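Local structure of ErfK/YbiS/YcfS/YnhG family protein (4LPQ) at residues Met28-Phe33 with Gly75-Pro80; Arg104-Ile109 with Met189-Asp194; Glu19-Gln24 with Leu35-Asp40; Gly133-Tyr138 with Lys158-Gly163. The protein probably acts as a peptidoglycan L,D-transpeptidase in cell-wall biosynthesis, this chain holding its putative peptidoglycan-binding domain and its YkuD-type catalytic domain. All blocks are in the same frame, centred on the assembly; numbering follows the deposited sequence.

Contact 1 of 4, residues Met28-Phe33 with Gly75-Pro80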
# COMPACT_ATOMS: atom_id res chain seq x y z
N MSE A 28 -13.12 -4.54 2.29
CA MSE A 28 -13.22 -5.06 0.90
C MSE A 28 -14.17 -4.19 0.10
O MSE A 28 -13.89 -3.80 -1.06
CB MSE A 28 -13.64 -6.52 0.96
CG MSE A 28 -13.46 -7.20 -0.42
SE MSE A 28 -14.06 -9.02 -0.45
CE MSE A 28 -12.91 -9.72 0.95
N ASP A 29 -15.36 -3.94 0.67
CA ASP A 29 -16.39 -3.16 -0.02
C ASP A 29 -15.93 -1.77 -0.40
O ASP A 29 -16.30 -1.21 -1.47
CB ASP A 29 -17.67 -3.04 0.84
CG ASP A 29 -18.37 -4.39 1.07
OD1 ASP A 29 -18.15 -5.37 0.34
OD2 ASP A 29 -19.29 -4.35 1.96
N LEU A 30 -15.12 -1.15 0.46
CA LEU A 30 -14.63 0.18 0.25
C LEU A 30 -13.40 0.24 -0.64
O LEU A 30 -12.92 1.36 -0.94
CB LEU A 30 -14.34 0.85 1.57
CG LEU A 30 -15.53 1.17 2.47
CD1 LEU A 30 -15.01 1.69 3.82
CD2 LEU A 30 -16.43 2.18 1.84
N GLY A 31 -12.86 -0.90 -1.06
CA GLY A 31 -11.73 -0.93 -1.96
C GLY A 31 -10.36 -1.00 -1.38
O GLY A 31 -9.37 -0.95 -2.09
N TYR A 32 -10.28 -1.19 -0.06
CA TYR A 32 -8.99 -1.40 0.58
C TYR A 32 -8.59 -2.82 0.30
O TYR A 32 -9.38 -3.74 0.48
CB TYR A 32 -9.11 -1.10 2.09
CG TYR A 32 -9.36 0.38 2.27
CD1 TYR A 32 -10.65 0.91 2.21
CD2 TYR A 32 -8.32 1.30 2.41
CE1 TYR A 32 -10.87 2.25 2.29
CE2 TYR A 32 -8.53 2.68 2.44
CZ TYR A 32 -9.83 3.17 2.40
OH TYR A 32 -10.00 4.51 2.50
N PHE A 33 -7.37 -3.05 -0.15
CA PHE A 33 -7.00 -4.37 -0.69
C PHE A 33 -6.96 -5.42 0.38
O PHE A 33 -6.18 -5.35 1.34
CB PHE A 33 -5.61 -4.28 -1.32
CG PHE A 33 -5.19 -5.60 -1.93
CD1 PHE A 33 -5.74 -6.01 -3.12
CD2 PHE A 33 -4.41 -6.44 -1.24
CE1 PHE A 33 -5.43 -7.27 -3.62
CE2 PHE A 33 -4.08 -7.64 -1.74
CZ PHE A 33 -4.58 -8.09 -2.91
N GLY A 75 -17.39 5.57 5.45
CA GLY A 75 -17.04 5.06 4.15
C GLY A 75 -15.86 5.79 3.55
O GLY A 75 -15.75 5.95 2.35
N TYR A 76 -14.88 6.22 4.35
CA TYR A 76 -13.80 7.05 3.88
C TYR A 76 -13.02 6.35 2.76
O TYR A 76 -12.55 5.24 2.90
CB TYR A 76 -12.78 7.42 4.95
CG TYR A 76 -11.72 8.38 4.42
CD1 TYR A 76 -11.99 9.73 4.27
CD2 TYR A 76 -10.59 7.90 3.83
CE1 TYR A 76 -11.10 10.57 3.60
CE2 TYR A 76 -9.69 8.69 3.18
CZ TYR A 76 -9.96 10.00 3.03
OH TYR A 76 -9.06 10.82 2.40
N ARG A 77 -12.87 7.11 1.65
CA ARG A 77 -12.03 6.72 0.50
C ARG A 77 -11.26 7.96 0.08
O ARG A 77 -11.84 9.06 -0.01
CB ARG A 77 -12.81 6.18 -0.64
CG ARG A 77 -13.41 4.81 -0.36
CD ARG A 77 -14.51 4.44 -1.30
NE ARG A 77 -14.27 4.73 -2.70
CZ ARG A 77 -13.66 3.97 -3.61
NH1 ARG A 77 -13.09 2.85 -3.35
NH2 ARG A 77 -13.65 4.40 -4.82
N PRO A 78 -9.97 7.80 -0.27
CA PRO A 78 -9.23 8.99 -0.72
C PRO A 78 -9.72 9.45 -2.14
O PRO A 78 -10.24 8.62 -2.89
CB PRO A 78 -7.81 8.50 -0.74
CG PRO A 78 -7.89 7.07 -0.82
CD PRO A 78 -9.15 6.60 -0.24
N THR A 79 -9.55 10.75 -2.39
CA THR A 79 -9.88 11.31 -3.70
C THR A 79 -8.62 11.32 -4.58
O THR A 79 -7.61 11.92 -4.13
CB THR A 79 -10.42 12.73 -3.53
OG1 THR A 79 -11.60 12.70 -2.74
CG2 THR A 79 -10.72 13.34 -4.81
N PRO A 80 -8.66 10.71 -5.75
CA PRO A 80 -7.43 10.69 -6.57
C PRO A 80 -7.21 12.09 -7.21
O PRO A 80 -8.19 12.91 -7.31
CB PRO A 80 -7.72 9.70 -7.62
CG PRO A 80 -9.20 9.69 -7.72
CD PRO A 80 -9.77 10.05 -6.40
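Two Schellman motifs meet beside strand 104-110: Gly31 is the first residue to leave helical angles after helix 18-30, Gly75 the first after helix 66-74 of the putative peptidoglycan-binding domain, and Leu30, Tyr32 and Arg77 tie the two exits together. Both glycines have positive phi, which favours this residue; a side chain at Gly31 would also jam against the preceding carbonyl and run into Arg77 NH1. Leu30 turns its two methyls onto the backbone of Gly75, CD2 lying 3.7 Å from Gly75 CA. Leu30 O accepts from a guanidinium: Arg77 NH1 donates to it over 2.8 Å at 162°, with the oxygen in the guanidinium plane although the donor itself stands above the carbonyl plane. A bend at chi3 (44°) turns the guanidinium so that NH1 reaches this oxygen. Tyr32 suits its place by being apolar along its ring and polar at its end: OH donates to Tyr76 O at 2.7 Å, and Pro78 CD packs 3.5 Å from the same hydroxyl. Phe52 of helix 43-56 meets the Tyr32 ring edge-to-face, while Ile108 of strand 104-110 touches Tyr32 and Pro78. Arg77 NH2 reaches on to Val105 O, joining the helix exits to this edge strand of the catalytic domain's sheet.

Contact 2 of 4, residues Arg104-Ile109 with Met189-Asp194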
# COMPACT_ATOMS: atom_id res chain seq x y z
N ARG A 104 -11.65 7.29 -10.59
CA ARG A 104 -12.27 6.50 -9.51
C ARG A 104 -11.17 5.60 -8.93
O ARG A 104 -10.46 4.88 -9.63
CB ARG A 104 -13.38 5.57 -10.10
CG ARG A 104 -14.02 4.57 -9.10
CD ARG A 104 -15.09 3.61 -9.73
NE ARG A 104 -14.74 2.69 -10.87
CZ ARG A 104 -14.33 1.41 -10.82
NH1 ARG A 104 -14.12 0.81 -9.64
NH2 ARG A 104 -14.07 0.74 -11.95
N VAL A 105 -11.06 5.58 -7.60
CA VAL A 105 -10.15 4.65 -6.94
C VAL A 105 -10.73 3.27 -7.05
O VAL A 105 -11.87 2.99 -6.55
CB VAL A 105 -9.95 5.06 -5.46
CG1 VAL A 105 -9.12 4.07 -4.74
CG2 VAL A 105 -9.34 6.43 -5.43
N VAL A 106 -9.95 2.35 -7.57
CA VAL A 106 -10.31 0.95 -7.67
C VAL A 106 -9.84 0.17 -6.42
O VAL A 106 -10.60 -0.63 -5.85
CB VAL A 106 -9.78 0.31 -8.98
CG1 VAL A 106 -10.10 -1.18 -9.07
CG2 VAL A 106 -10.32 1.06 -10.16
N ARG A 107 -8.60 0.45 -6.01
CA ARG A 107 -8.07 -0.13 -4.78
C ARG A 107 -7.15 0.83 -4.10
O ARG A 107 -6.45 1.64 -4.72
CB ARG A 107 -7.24 -1.46 -4.94
CG ARG A 107 -7.93 -2.72 -5.34
CD ARG A 107 -8.98 -3.26 -4.38
NE ARG A 107 -9.46 -4.53 -4.90
CZ ARG A 107 -10.41 -4.61 -5.85
NH1 ARG A 107 -10.97 -3.54 -6.37
NH2 ARG A 107 -10.77 -5.77 -6.36
N ILE A 108 -7.15 0.72 -2.77
CA ILE A 108 -6.20 1.40 -1.91
C ILE A 108 -5.30 0.31 -1.32
O ILE A 108 -5.84 -0.63 -0.71
CB ILE A 108 -6.87 2.19 -0.76
CG1 ILE A 108 -7.94 3.14 -1.24
CG2 ILE A 108 -5.76 2.92 0.03
CD1 ILE A 108 -9.32 2.58 -1.31
N ILE A 109 -3.97 0.49 -1.44
CA ILE A 109 -3.01 -0.53 -1.06
C ILE A 109 -2.02 0.09 -0.07
O ILE A 109 -1.48 1.19 -0.36
CB ILE A 109 -2.33 -1.09 -2.34
CG1 ILE A 109 -3.31 -1.93 -3.12
CG2 ILE A 109 -1.11 -1.90 -2.01
CD1 ILE A 109 -2.95 -2.15 -4.56
N MSE A 189 0.82 -6.80 -5.15
CA MSE A 189 1.61 -6.70 -6.39
C MSE A 189 1.02 -7.70 -7.42
O MSE A 189 0.88 -7.33 -8.59
CB MSE A 189 3.08 -6.99 -6.10
CG MSE A 189 3.92 -6.44 -7.23
SE MSE A 189 3.96 -4.45 -7.14
CE MSE A 189 4.25 -4.06 -9.00
N ASN A 190 0.66 -8.90 -7.00
CA ASN A 190 0.10 -9.87 -7.88
C ASN A 190 -1.22 -9.39 -8.46
O ASN A 190 -1.48 -9.56 -9.66
CB ASN A 190 -0.07 -11.24 -7.19
CG ASN A 190 1.25 -11.89 -6.82
OD1 ASN A 190 2.29 -11.64 -7.40
ND2 ASN A 190 1.17 -12.77 -5.83
N TRP A 191 -2.01 -8.75 -7.62
CA TRP A 191 -3.26 -8.18 -8.05
C TRP A 191 -3.04 -7.10 -9.12
O TRP A 191 -3.71 -7.10 -10.19
CB TRP A 191 -4.11 -7.68 -6.90
CG TRP A 191 -5.41 -7.07 -7.30
CD1 TRP A 191 -6.55 -7.77 -7.56
CD2 TRP A 191 -5.68 -5.70 -7.63
NE1 TRP A 191 -7.54 -6.89 -8.00
CE2 TRP A 191 -7.02 -5.62 -8.06
CE3 TRP A 191 -4.93 -4.52 -7.58
CZ2 TRP A 191 -7.60 -4.42 -8.47
CZ3 TRP A 191 -5.49 -3.33 -7.98
CH2 TRP A 191 -6.84 -3.26 -8.40
N LEU A 192 -2.11 -6.18 -8.89
CA LEU A 192 -1.75 -5.14 -9.85
C LEU A 192 -1.35 -5.77 -11.16
O LEU A 192 -1.80 -5.30 -12.21
CB LEU A 192 -0.63 -4.29 -9.28
CG LEU A 192 -1.02 -3.35 -8.15
CD1 LEU A 192 0.23 -2.75 -7.50
CD2 LEU A 192 -1.97 -2.27 -8.59
N TRP A 193 -0.48 -6.80 -11.17
CA TRP A 193 -0.02 -7.43 -12.37
C TRP A 193 -1.12 -8.16 -13.12
O TRP A 193 -1.26 -8.05 -14.34
CB TRP A 193 1.13 -8.36 -12.10
CG TRP A 193 2.48 -7.85 -12.02
CD1 TRP A 193 3.04 -7.17 -10.93
CD2 TRP A 193 3.54 -8.06 -12.97
NE1 TRP A 193 4.36 -6.94 -11.18
CE2 TRP A 193 4.71 -7.47 -12.41
CE3 TRP A 193 3.64 -8.69 -14.18
CZ2 TRP A 193 5.94 -7.53 -13.01
CZ3 TRP A 193 4.85 -8.74 -14.78
CH2 TRP A 193 6.00 -8.19 -14.19
N ASP A 194 -1.81 -9.03 -12.39
CA ASP A 194 -2.54 -10.16 -12.99
C ASP A 194 -4.03 -9.96 -13.08
O ASP A 194 -4.66 -10.52 -13.91
CB ASP A 194 -2.25 -11.45 -12.24
CG ASP A 194 -0.81 -11.87 -12.21
OD1 ASP A 194 -0.06 -11.51 -13.14
OD2 ASP A 194 -0.45 -12.55 -11.19
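Strand 104-109 and helix 189-194 run nearly antiparallel, their axes 153° apart and 11.1 Å distant at closest approach, so side chains, not backbones, bridge them. Trp191 does most of this, its CG anti to the backbone N, which carries the indole out from the helix toward the strand. Arg107, described here in one of its two conformers, lies across one face of that indole. Its CG sits over the six-membered ring, 3.6 Å from the centroid and 24° off the normal, a CH-pi contact, with CG only 3.3 Å from Trp191 CH2. Bent at chi2, the arginine then brings its guanidinium over the same indole, the two planes 31° apart and Trp191 CZ2 above the guanidinium centre. In this conformer Arg107 NH1 donates back to Val106 O at 3.0 Å, which may limit the rotation of the flat group. Val106 meets the indole differently, its CG1 lying in the ring plane at the edge, 3.9 Å from Trp191 CH2. Val106 and Arg107 can both turn toward the helix because they form a classic beta bulge opposite Ala99. Further along, Ile109 CD1 and Leu192 CD2 meet tip to tip at 4.1 Å, branched aliphatic ends suited to the buried layer between sheet and helix; Ile109 CD1 also approaches Trp191 CE3. Trp196 stacks on Trp191. No hydrogen bond crosses between the segments, so helix and strand are joined here by apolar and CH-pi contacts, to which the positive charge of Arg107 may add some attraction at the partly exposed end.

Contact 3 of 4, residues Glu19-Gln24 with Leu35-Asp40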
# COMPACT_ATOMS: atom_id res chain seq x y z
N GLU A 19 -16.90 -9.58 14.57
CA GLU A 19 -16.53 -8.18 14.33
C GLU A 19 -15.33 -8.06 13.37
O GLU A 19 -15.26 -7.10 12.61
CB GLU A 19 -16.37 -7.42 15.62
CG GLU A 19 -17.77 -7.35 16.29
CD GLU A 19 -18.96 -6.85 15.27
OE1 GLU A 19 -18.75 -5.64 14.81
OE2 GLU A 19 -20.04 -7.63 14.96
N VAL A 20 -14.43 -9.03 13.43
CA VAL A 20 -13.34 -9.05 12.47
C VAL A 20 -13.89 -9.31 11.06
O VAL A 20 -13.50 -8.67 10.09
CB VAL A 20 -12.30 -10.07 12.83
CG1 VAL A 20 -11.25 -10.20 11.74
CG2 VAL A 20 -11.65 -9.73 14.13
N LEU A 21 -14.77 -10.30 10.93
CA LEU A 21 -15.38 -10.61 9.66
C LEU A 21 -16.04 -9.36 9.01
O LEU A 21 -15.84 -9.03 7.85
CB LEU A 21 -16.38 -11.77 9.79
CG LEU A 21 -17.08 -12.14 8.47
CD1 LEU A 21 -16.12 -12.76 7.63
CD2 LEU A 21 -18.10 -13.20 8.77
N ALA A 22 -16.81 -8.64 9.86
CA ALA A 22 -17.47 -7.43 9.41
C ALA A 22 -16.50 -6.35 8.98
O ALA A 22 -16.70 -5.73 7.93
CB ALA A 22 -18.38 -6.92 10.52
N LEU A 23 -15.41 -6.20 9.71
CA LEU A 23 -14.38 -5.27 9.33
C LEU A 23 -13.77 -5.65 7.99
O LEU A 23 -13.59 -4.77 7.12
CB LEU A 23 -13.31 -5.33 10.41
CG LEU A 23 -11.98 -4.64 10.03
CD1 LEU A 23 -12.13 -3.10 9.93
CD2 LEU A 23 -10.93 -4.98 11.13
N GLN A 24 -13.42 -6.90 7.80
CA GLN A 24 -12.78 -7.32 6.60
C GLN A 24 -13.72 -7.08 5.42
O GLN A 24 -13.27 -6.63 4.35
CB GLN A 24 -12.44 -8.80 6.66
CG GLN A 24 -11.36 -9.08 7.68
CD GLN A 24 -11.24 -10.58 7.98
OE1 GLN A 24 -12.24 -11.33 8.01
NE2 GLN A 24 -10.02 -11.06 8.24
N LEU A 35 -8.21 -9.84 0.31
CA LEU A 35 -8.75 -10.95 -0.47
C LEU A 35 -9.82 -11.79 0.23
O LEU A 35 -10.68 -12.37 -0.43
CB LEU A 35 -7.60 -11.86 -0.94
CG LEU A 35 -6.59 -11.29 -1.86
CD1 LEU A 35 -5.55 -12.30 -2.26
CD2 LEU A 35 -7.28 -10.76 -3.07
N LYS A 36 -9.72 -11.94 1.58
CA LYS A 36 -10.55 -12.89 2.35
C LYS A 36 -11.19 -12.22 3.52
O LYS A 36 -10.57 -11.46 4.27
CB LYS A 36 -9.64 -13.94 2.96
CG LYS A 36 -9.08 -14.96 2.04
CD LYS A 36 -8.73 -16.24 2.79
CE LYS A 36 -7.72 -15.94 3.88
NZ LYS A 36 -6.95 -17.17 4.09
N ALA A 37 -12.48 -12.44 3.66
CA ALA A 37 -13.21 -12.08 4.88
C ALA A 37 -13.52 -13.38 5.59
O ALA A 37 -14.52 -14.02 5.29
CB ALA A 37 -14.47 -11.32 4.58
N ASP A 38 -12.63 -13.80 6.46
CA ASP A 38 -12.71 -15.06 7.17
C ASP A 38 -12.83 -14.98 8.67
O ASP A 38 -12.93 -16.00 9.36
CB ASP A 38 -11.50 -15.97 6.82
CG ASP A 38 -10.14 -15.39 7.26
OD1 ASP A 38 -10.10 -14.28 7.83
OD2 ASP A 38 -9.14 -16.12 7.05
N GLY A 39 -12.79 -13.77 9.23
CA GLY A 39 -12.92 -13.54 10.64
C GLY A 39 -11.65 -13.66 11.44
O GLY A 39 -11.70 -13.51 12.70
N ASP A 40 -10.51 -13.82 10.78
CA ASP A 40 -9.22 -13.86 11.48
C ASP A 40 -8.35 -12.68 11.08
O ASP A 40 -8.02 -12.53 9.92
CB ASP A 40 -8.48 -15.13 11.15
CG ASP A 40 -9.17 -16.36 11.70
OD1 ASP A 40 -9.90 -16.34 12.70
OD2 ASP A 40 -8.93 -17.49 11.16
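Gln24 reaches from the helix into the loop with its amide, where OE1 accepts from Gly39 N at 2.8 Å and 163°, the donor tilted 17° from the carbonyl plane. On the other side of the amide, NE2 donates to Asp38 OD1 at 3.2 Å. With chi1 at -68° and the chain extended beyond CG, the group projects straight into the turn; cut back to an alanine, this position is likely to leave Gly39 N and Asp38 OD1 without their side-chain mate and the loop freer to shift. Closer to the helix, Leu21 CD1 packs 3.8 Å from Ala37 CB, which also touches Gln24 CB, and Val20 CG1 lies against Gly39 O at 3.5 Å. The backbones come close here, Leu21 CA to Gly39 CA being 3.9 Å. Asp38 forms an Asx turn, OD1 also accepting from Asp40 N at 3.0 Å, so the carboxylate oxygen is gripped from opposite faces of its plane. The turn belongs to the link between helices 18-30 and 43-56 of the putative peptidoglycan-binding domain. Gly39, at positive phi, has backbone angles that call for glycine. Farther out, Thr45 OG1 takes a bond from Gln24 NE2, and Thr16 OG1 pairs with Gly39 O.

Contact 4 of 4, residues Gly133-Tyr138 with Lys158-Gly163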
# COMPACT_ATOMS: atom_id res chain seq x y z
N GLY A 133 6.58 13.26 -8.74
CA GLY A 133 6.43 13.57 -10.14
C GLY A 133 5.57 12.63 -10.90
O GLY A 133 4.81 11.88 -10.34
N ASP A 134 5.61 12.81 -12.24
CA ASP A 134 4.71 12.15 -13.11
C ASP A 134 5.52 11.27 -14.07
O ASP A 134 6.20 11.83 -14.94
CB ASP A 134 3.97 13.25 -13.83
CG ASP A 134 2.69 12.92 -14.34
OD1 ASP A 134 2.43 11.80 -14.70
OD2 ASP A 134 1.88 13.93 -14.48
N PHE A 135 5.46 9.98 -13.84
CA PHE A 135 6.33 9.01 -14.47
C PHE A 135 5.51 7.92 -15.16
O PHE A 135 4.27 8.05 -15.26
CB PHE A 135 7.26 8.38 -13.41
CG PHE A 135 8.04 9.37 -12.68
CD1 PHE A 135 9.12 10.03 -13.23
CD2 PHE A 135 7.75 9.71 -11.33
CE1 PHE A 135 9.81 11.02 -12.52
CE2 PHE A 135 8.49 10.65 -10.65
CZ PHE A 135 9.53 11.31 -11.24
N ALA A 136 6.13 6.88 -15.68
CA ALA A 136 5.43 5.79 -16.33
C ALA A 136 6.24 4.52 -16.15
O ALA A 136 7.45 4.54 -16.14
CB ALA A 136 5.25 6.10 -17.84
N VAL A 137 5.51 3.41 -16.04
CA VAL A 137 6.15 2.11 -16.05
C VAL A 137 6.89 1.93 -17.37
O VAL A 137 6.25 2.06 -18.44
CB VAL A 137 5.14 0.97 -15.85
CG1 VAL A 137 5.80 -0.37 -15.95
CG2 VAL A 137 4.38 1.14 -14.53
N TYR A 138 8.18 1.64 -17.31
CA TYR A 138 8.98 1.52 -18.54
C TYR A 138 9.60 0.15 -18.71
O TYR A 138 10.05 -0.23 -19.80
CB TYR A 138 10.06 2.60 -18.66
CG TYR A 138 11.25 2.40 -17.72
CD1 TYR A 138 11.24 2.90 -16.42
CD2 TYR A 138 12.35 1.73 -18.15
CE1 TYR A 138 12.35 2.68 -15.60
CE2 TYR A 138 13.44 1.53 -17.39
CZ TYR A 138 13.44 1.98 -16.09
OH TYR A 138 14.50 1.72 -15.33
N LYS A 158 7.87 -3.27 -11.00
CA LYS A 158 7.47 -2.45 -12.10
C LYS A 158 8.22 -1.10 -11.99
O LYS A 158 8.01 -0.36 -10.99
CB LYS A 158 6.00 -2.21 -12.15
CG LYS A 158 5.23 -3.46 -12.43
CD LYS A 158 4.07 -3.30 -13.16
CE LYS A 158 3.31 -4.55 -13.41
NZ LYS A 158 2.95 -4.79 -14.84
N TYR A 159 9.17 -0.87 -12.85
CA TYR A 159 10.08 0.23 -12.74
C TYR A 159 9.49 1.48 -13.40
O TYR A 159 8.97 1.40 -14.50
CB TYR A 159 11.42 -0.07 -13.41
CG TYR A 159 12.14 -1.21 -12.84
CD1 TYR A 159 11.81 -2.51 -13.15
CD2 TYR A 159 13.19 -1.00 -11.98
CE1 TYR A 159 12.47 -3.59 -12.60
CE2 TYR A 159 13.89 -2.08 -11.43
CZ TYR A 159 13.54 -3.38 -11.77
OH TYR A 159 14.22 -4.49 -11.23
N PHE A 160 9.57 2.63 -12.72
CA PHE A 160 9.04 3.88 -13.24
C PHE A 160 10.04 5.00 -13.38
O PHE A 160 9.74 6.00 -14.08
CB PHE A 160 7.80 4.38 -12.48
CG PHE A 160 8.10 4.66 -10.99
CD1 PHE A 160 8.55 5.89 -10.57
CD2 PHE A 160 7.91 3.69 -10.02
CE1 PHE A 160 8.81 6.17 -9.26
CE2 PHE A 160 8.19 3.96 -8.71
CZ PHE A 160 8.67 5.17 -8.35
N ARG A 161 11.24 4.95 -12.78
CA ARG A 161 12.28 5.96 -13.01
C ARG A 161 13.60 5.36 -12.62
O ARG A 161 13.84 5.18 -11.42
CB ARG A 161 12.00 7.26 -12.20
CG ARG A 161 12.95 8.37 -12.54
CD ARG A 161 12.88 9.41 -11.44
NE ARG A 161 13.51 10.62 -11.70
CZ ARG A 161 14.55 11.11 -11.06
NH1 ARG A 161 15.27 10.33 -10.32
NH2 ARG A 161 14.96 12.34 -11.32
N GLY A 162 14.42 4.99 -13.57
CA GLY A 162 15.68 4.34 -13.24
C GLY A 162 15.38 3.13 -12.35
O GLY A 162 14.58 2.26 -12.73
N GLY A 163 16.10 3.01 -11.26
CA GLY A 163 15.91 1.91 -10.34
C GLY A 163 14.72 1.96 -9.44
O GLY A 163 14.43 1.06 -8.70
O HOH W 1 9.00 7.20 -16.30
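Phe135 and Phe160 lie obliquely to one another, planes 40° apart and centroids 5.9 Å distant, with Phe135 CD2 meeting Phe160 CD1 at 4.0 Å. Arg161 takes one face of the Phe135 ring with its CB near the rim, and its extended chain runs on so that CD comes 3.6 Å from Phe135 CE1. The guanidinium stands steeply to the ring, 72° between planes; what touches is mainly the aliphatic chain, well suited to a partly exposed aromatic. Were Phe135 reduced to an alanine, Phe160 would probably face a gap and the Arg161 chain would lose the ring it lies on. Tyr138 has a chi1 of 73°, which sets CG between the backbone N and carbonyl carbon, swings the ring across Tyr159 CB and carries OH to Gly162 O, a 2.7 Å bond in which the hydroxyl donates. Backbone atoms of Phe160 and Arg161 lie at the edge of this ring. Tyr138 N donates to Tyr159 O at 2.9 Å, and a water links Ala136 N with Phe160 O. Beyond the segments, Phe160 touches Leu206 and Val166, and Lys158 NZ reaches Gln140. Strand 133-140 pairs antiparallel with strand 154-159, whose chain turns a corner at Phe160 and enters a classic beta bulge, Phe160 and Arg161 both facing Tyr164, in the mixed sheet of the YkuD catalytic domain.

In the fold
Contacts 1 and 3 share helix 18-30, and Met28 CE packs 3.7 Å from Leu35 O between them; contact 3 lies wholly within the range of the putative peptidoglycan-binding domain. Contact 1 also touches the catalytic domain, since Gly31 O is 2.9 Å from Ile108 N on the strand of contact 2. Contact 4 is nested in the chain loop that contact 2 closes, and Lys158 CE packs 3.4 Å from Trp193 CE2. Both come near the predicted active site: side chain to side chain, Leu192 is about 9 Å from His167, and Phe160 about 6 Å from Cys181. The centres of contacts 3 and 4 are about 35 Å apart.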